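Local coordinates for chitin binding protein (PDB 5FTZ) that is a copper-dependent lytic polysaccharide monooxygenase of family AA10 that probably binds chitin and cleaves its chains by oxidation, at residues F96-G104 with R113-F121. Numbering follows the deposited sequence.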
loop_
_atom_site.group_PDB
_atom_site.type_symbol
_atom_site.label_atom_id
_atom_site.label_comp_id
_atom_site.label_asym_id
_atom_site.label_seq_id
_atom_site.Cartn_x
_atom_site.Cartn_y
_atom_site.Cartn_z
ATOM N N PHE A 96 7.780 12.979 1.081
ATOM C CA PHE A 96 8.287 14.077 1.929
ATOM C C PHE A 96 8.109 15.372 1.189
ATOM O O PHE A 96 8.488 15.420 -0.006
ATOM C CB PHE A 96 9.768 13.883 2.285
ATOM C CG PHE A 96 10.062 12.620 3.067
ATOM C CD1 PHE A 96 9.983 12.592 4.461
ATOM C CD2 PHE A 96 10.338 11.437 2.430
ATOM C CE1 PHE A 96 10.222 11.432 5.185
ATOM C CE2 PHE A 96 10.593 10.295 3.130
ATOM C CZ PHE A 96 10.516 10.284 4.511
ATOM N N LYS A 97 7.609 16.398 1.838
ATOM C CA LYS A 97 7.452 17.716 1.200
ATOM C C LYS A 97 7.997 18.753 2.141
ATOM O O LYS A 97 7.804 18.637 3.377
ATOM C CB LYS A 97 6.025 18.064 0.882
ATOM C CG LYS A 97 5.399 17.161 -0.155
ATOM C CD LYS A 97 3.954 17.501 -0.364
ATOM C CE LYS A 97 3.422 16.834 -1.621
ATOM N NZ LYS A 97 2.108 16.285 -1.335
ATOM N N TYR A 98 8.639 19.764 1.608
ATOM C CA TYR A 98 9.250 20.812 2.398
ATOM C C TYR A 98 8.778 22.162 1.892
ATOM O O TYR A 98 8.822 22.414 0.683
ATOM C CB TYR A 98 10.777 20.739 2.318
ATOM C CG TYR A 98 11.345 19.466 2.806
ATOM C CD1 TYR A 98 11.466 18.357 1.936
ATOM C CD2 TYR A 98 11.777 19.298 4.116
ATOM C CE1 TYR A 98 11.979 17.144 2.370
ATOM C CE2 TYR A 98 12.302 18.089 4.574
ATOM C CZ TYR A 98 12.418 17.031 3.712
ATOM O OH TYR A 98 12.931 15.826 4.142
ATOM N N TYR A 99 8.299 23.010 2.793
ATOM C CA TYR A 99 7.670 24.300 2.502
ATOM C C TYR A 99 8.458 25.366 3.225
ATOM O O TYR A 99 9.055 25.092 4.262
ATOM C CB TYR A 99 6.228 24.382 3.009
ATOM C CG TYR A 99 5.284 23.294 2.514
ATOM C CD1 TYR A 99 5.263 22.053 3.077
ATOM C CD2 TYR A 99 4.451 23.521 1.452
ATOM C CE1 TYR A 99 4.385 21.090 2.629
ATOM C CE2 TYR A 99 3.545 22.530 1.008
ATOM C CZ TYR A 99 3.539 21.349 1.599
ATOM O OH TYR A 99 2.708 20.289 1.233
ATOM N N VAL A 100 8.485 26.596 2.715
ATOM C CA VAL A 100 9.097 27.698 3.381
ATOM C C VAL A 100 8.077 28.862 3.550
ATOM O O VAL A 100 7.150 28.994 2.725
ATOM C CB VAL A 100 10.359 28.171 2.664
ATOM C CG1 VAL A 100 10.018 28.776 1.327
ATOM C CG2 VAL A 100 11.204 29.090 3.520
ATOM N N THR A 101 8.274 29.696 4.518
ATOM C CA THR A 101 7.524 30.921 4.674
ATOM C C THR A 101 7.843 31.913 3.558
ATOM O O THR A 101 8.849 31.824 2.864
ATOM C CB THR A 101 7.778 31.505 6.060
ATOM O OG1 THR A 101 9.189 31.476 6.340
ATOM C CG2 THR A 101 6.994 30.722 7.121
ATOM N N LYS A 102 6.903 32.857 3.384
ATOM C CA LYS A 102 7.027 33.916 2.376
ATOM C C LYS A 102 7.631 35.156 2.967
ATOM O O LYS A 102 7.532 35.407 4.159
ATOM C CB LYS A 102 5.621 34.342 1.895
ATOM C CG LYS A 102 4.930 33.256 1.132
ATOM C CD LYS A 102 3.542 33.668 0.655
ATOM C CE LYS A 102 2.601 33.819 1.790
ATOM N NZ LYS A 102 1.199 33.489 1.374
ATOM N N PRO A 103 8.291 35.981 2.141
ATOM C CA PRO A 103 8.663 37.308 2.665
ATOM C C PRO A 103 7.512 38.054 3.292
ATOM O O PRO A 103 6.428 38.053 2.758
ATOM C CB PRO A 103 9.209 38.037 1.419
ATOM C CG PRO A 103 9.644 36.948 0.537
ATOM C CD PRO A 103 8.556 35.897 0.718
ATOM N N GLY A 104 7.736 38.626 4.449
ATOM C CA GLY A 104 6.693 39.401 5.114
ATOM C C GLY A 104 5.723 38.571 5.916
ATOM O O GLY A 104 4.712 39.091 6.408
ATOM N N ARG A 113 -1.231 28.726 7.198
ATOM C CA ARG A 113 -1.070 28.622 5.742
ATOM C C ARG A 113 -0.758 29.944 5.054
ATOM O O ARG A 113 0.004 29.980 4.108
ATOM C CB ARG A 113 -2.283 27.952 5.130
ATOM C CG ARG A 113 -2.379 26.461 5.473
ATOM C CD ARG A 113 -3.833 25.997 5.315
ATOM N NE ARG A 113 -3.973 24.581 5.610
ATOM C CZ ARG A 113 -3.970 24.021 6.823
ATOM N NH1 ARG A 113 -3.788 24.723 7.925
ATOM N NH2 ARG A 113 -4.089 22.714 6.912
ATOM N N SER A 114 -1.344 31.033 5.528
ATOM C CA SER A 114 -1.112 32.358 4.924
ATOM C C SER A 114 0.341 32.820 5.042
ATOM O O SER A 114 0.807 33.676 4.302
ATOM C CB SER A 114 -2.016 33.392 5.585
ATOM O OG SER A 114 -1.941 33.387 7.022
ATOM N N ASP A 115 1.091 32.214 5.990
ATOM C CA ASP A 115 2.525 32.522 6.138
ATOM C C ASP A 115 3.430 31.761 5.197
ATOM O O ASP A 115 4.573 32.149 5.035
ATOM C CB ASP A 115 2.971 32.204 7.553
ATOM C CG ASP A 115 2.206 33.023 8.587
ATOM O OD1 ASP A 115 2.178 34.263 8.378
ATOM O OD2 ASP A 115 1.596 32.428 9.559
ATOM N N LEU A 116 2.909 30.714 4.595
ATOM C CA LEU A 116 3.683 29.756 3.853
ATOM C C LEU A 116 3.534 29.913 2.363
ATOM O O LEU A 116 2.426 30.230 1.856
ATOM C CB LEU A 116 3.300 28.336 4.252
ATOM C CG LEU A 116 3.750 27.865 5.624
ATOM C CD1 LEU A 116 2.928 26.650 6.110
ATOM C CD2 LEU A 116 5.251 27.575 5.630
ATOM N N ASN A 117 4.602 29.684 1.614
ATOM C CA ASN A 117 4.478 29.416 0.205
ATOM C C ASN A 117 3.966 27.998 0.084
ATOM O O ASN A 117 4.682 27.027 0.443
ATOM C CB ASN A 117 5.830 29.626 -0.458
ATOM C CG ASN A 117 5.809 29.302 -1.935
ATOM O OD1 ASN A 117 4.873 28.732 -2.472
ATOM N ND2 ASN A 117 6.874 29.702 -2.595
ATOM N N LEU A 118 2.713 27.786 -0.355
ATOM C CA LEU A 118 2.127 26.494 -0.291
ATOM C C LEU A 118 2.499 25.540 -1.451
ATOM O O LEU A 118 2.092 24.363 -1.391
ATOM C CB LEU A 118 0.629 26.625 -0.149
ATOM C CG LEU A 118 0.157 27.299 1.144
ATOM C CD1 LEU A 118 -1.359 27.443 0.999
ATOM C CD2 LEU A 118 0.501 26.503 2.352
ATOM N N THR A 119 3.354 25.981 -2.370
ATOM C CA THR A 119 4.026 25.050 -3.295
ATOM C C THR A 119 5.360 24.661 -2.614
ATOM O O THR A 119 6.223 25.521 -2.484
ATOM C CB THR A 119 4.307 25.694 -4.659
ATOM O OG1 THR A 119 3.045 25.987 -5.284
ATOM C CG2 THR A 119 5.120 24.767 -5.626
ATOM N N PRO A 120 5.533 23.379 -2.318
ATOM C CA PRO A 120 6.783 22.976 -1.662
ATOM C C PRO A 120 8.004 23.280 -2.503
ATOM O O PRO A 120 7.974 23.191 -3.751
ATOM C CB PRO A 120 6.656 21.491 -1.483
ATOM C CG PRO A 120 5.482 21.046 -2.213
ATOM C CD PRO A 120 4.634 22.237 -2.500
ATOM N N PHE A 121 9.083 23.683 -1.879
ATOM C CA PHE A 121 10.311 23.936 -2.618
ATOM C C PHE A 121 11.090 22.659 -2.938
ATOM O O PHE A 121 12.011 22.692 -3.756
ATOM C CB PHE A 121 11.173 24.970 -1.944
ATOM C CG PHE A 121 11.786 24.536 -0.622
ATOM C CD1 PHE A 121 12.988 23.828 -0.573
ATOM C CD2 PHE A 121 11.151 24.828 0.588
ATOM C CE1 PHE A 121 13.523 23.434 0.608
ATOM C CE2 PHE A 121 11.736 24.446 1.791
ATOM C CZ PHE A 121 12.885 23.727 1.786
HETATM O O HOH W 1 7.309 26.409 0.000
HETATM O O HOH W 2 -0.296 31.022 1.304
#
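With chi1 at 68°, Phe121 carries its ring between its backbone N and carbonyl carbon, against Tyr98 and Val100. Tyr98 CB sits over the ring face, 3.7 Å from Phe121 CZ, in a CH-pi contact. The Val100 side chain crosses Phe121 at about a right angle, with Val100 N at the ring edge. Tyr99 has CG anti to its carbonyl carbon (chi1 -56°), which lays its ring alongside Pro120. Pro120 CB stands over one face, offset toward the rim. The carbonyl oxygens of Asn117 and Leu118 lie at the ring edge, Leu118 O 3.4 Å from Tyr99 CE2.

Three backbone bonds join the segments. Phe121 N donates to Tyr98 O, Asn117 N to Val100 O at 2.9 Å, and Lys102 N to Asp115 O. A water accepts from Val100 N and donates to Asn117 O and Thr119 O. An Asx turn, Thr119 N to Asn117 OD1 (3.1 Å), shapes this detour.

The Lys102 chain, bent at chi3, runs over the backbone of Leu116 and Asn117. NZ gives a weak bond to Ser114 O (3.0 Å) and reaches Leu116 O through a second water. With an alanine here, Ser114 O would probably lose this donor, the water on Leu116 O its lysine partner, and the backbone there its cover.

Tyr98 OH bonds His137 and Trp85, and Thr101 OG1 bonds His149. The arrangement is an irregular antiparallel pairing, with one bridge at Thr101 and Leu116 and a water where direct pairing lapses. It joins the end of strand 93-100 to the loop before strand 122-125, at the margin of the beta-sandwich characteristic of AA10 enzymes.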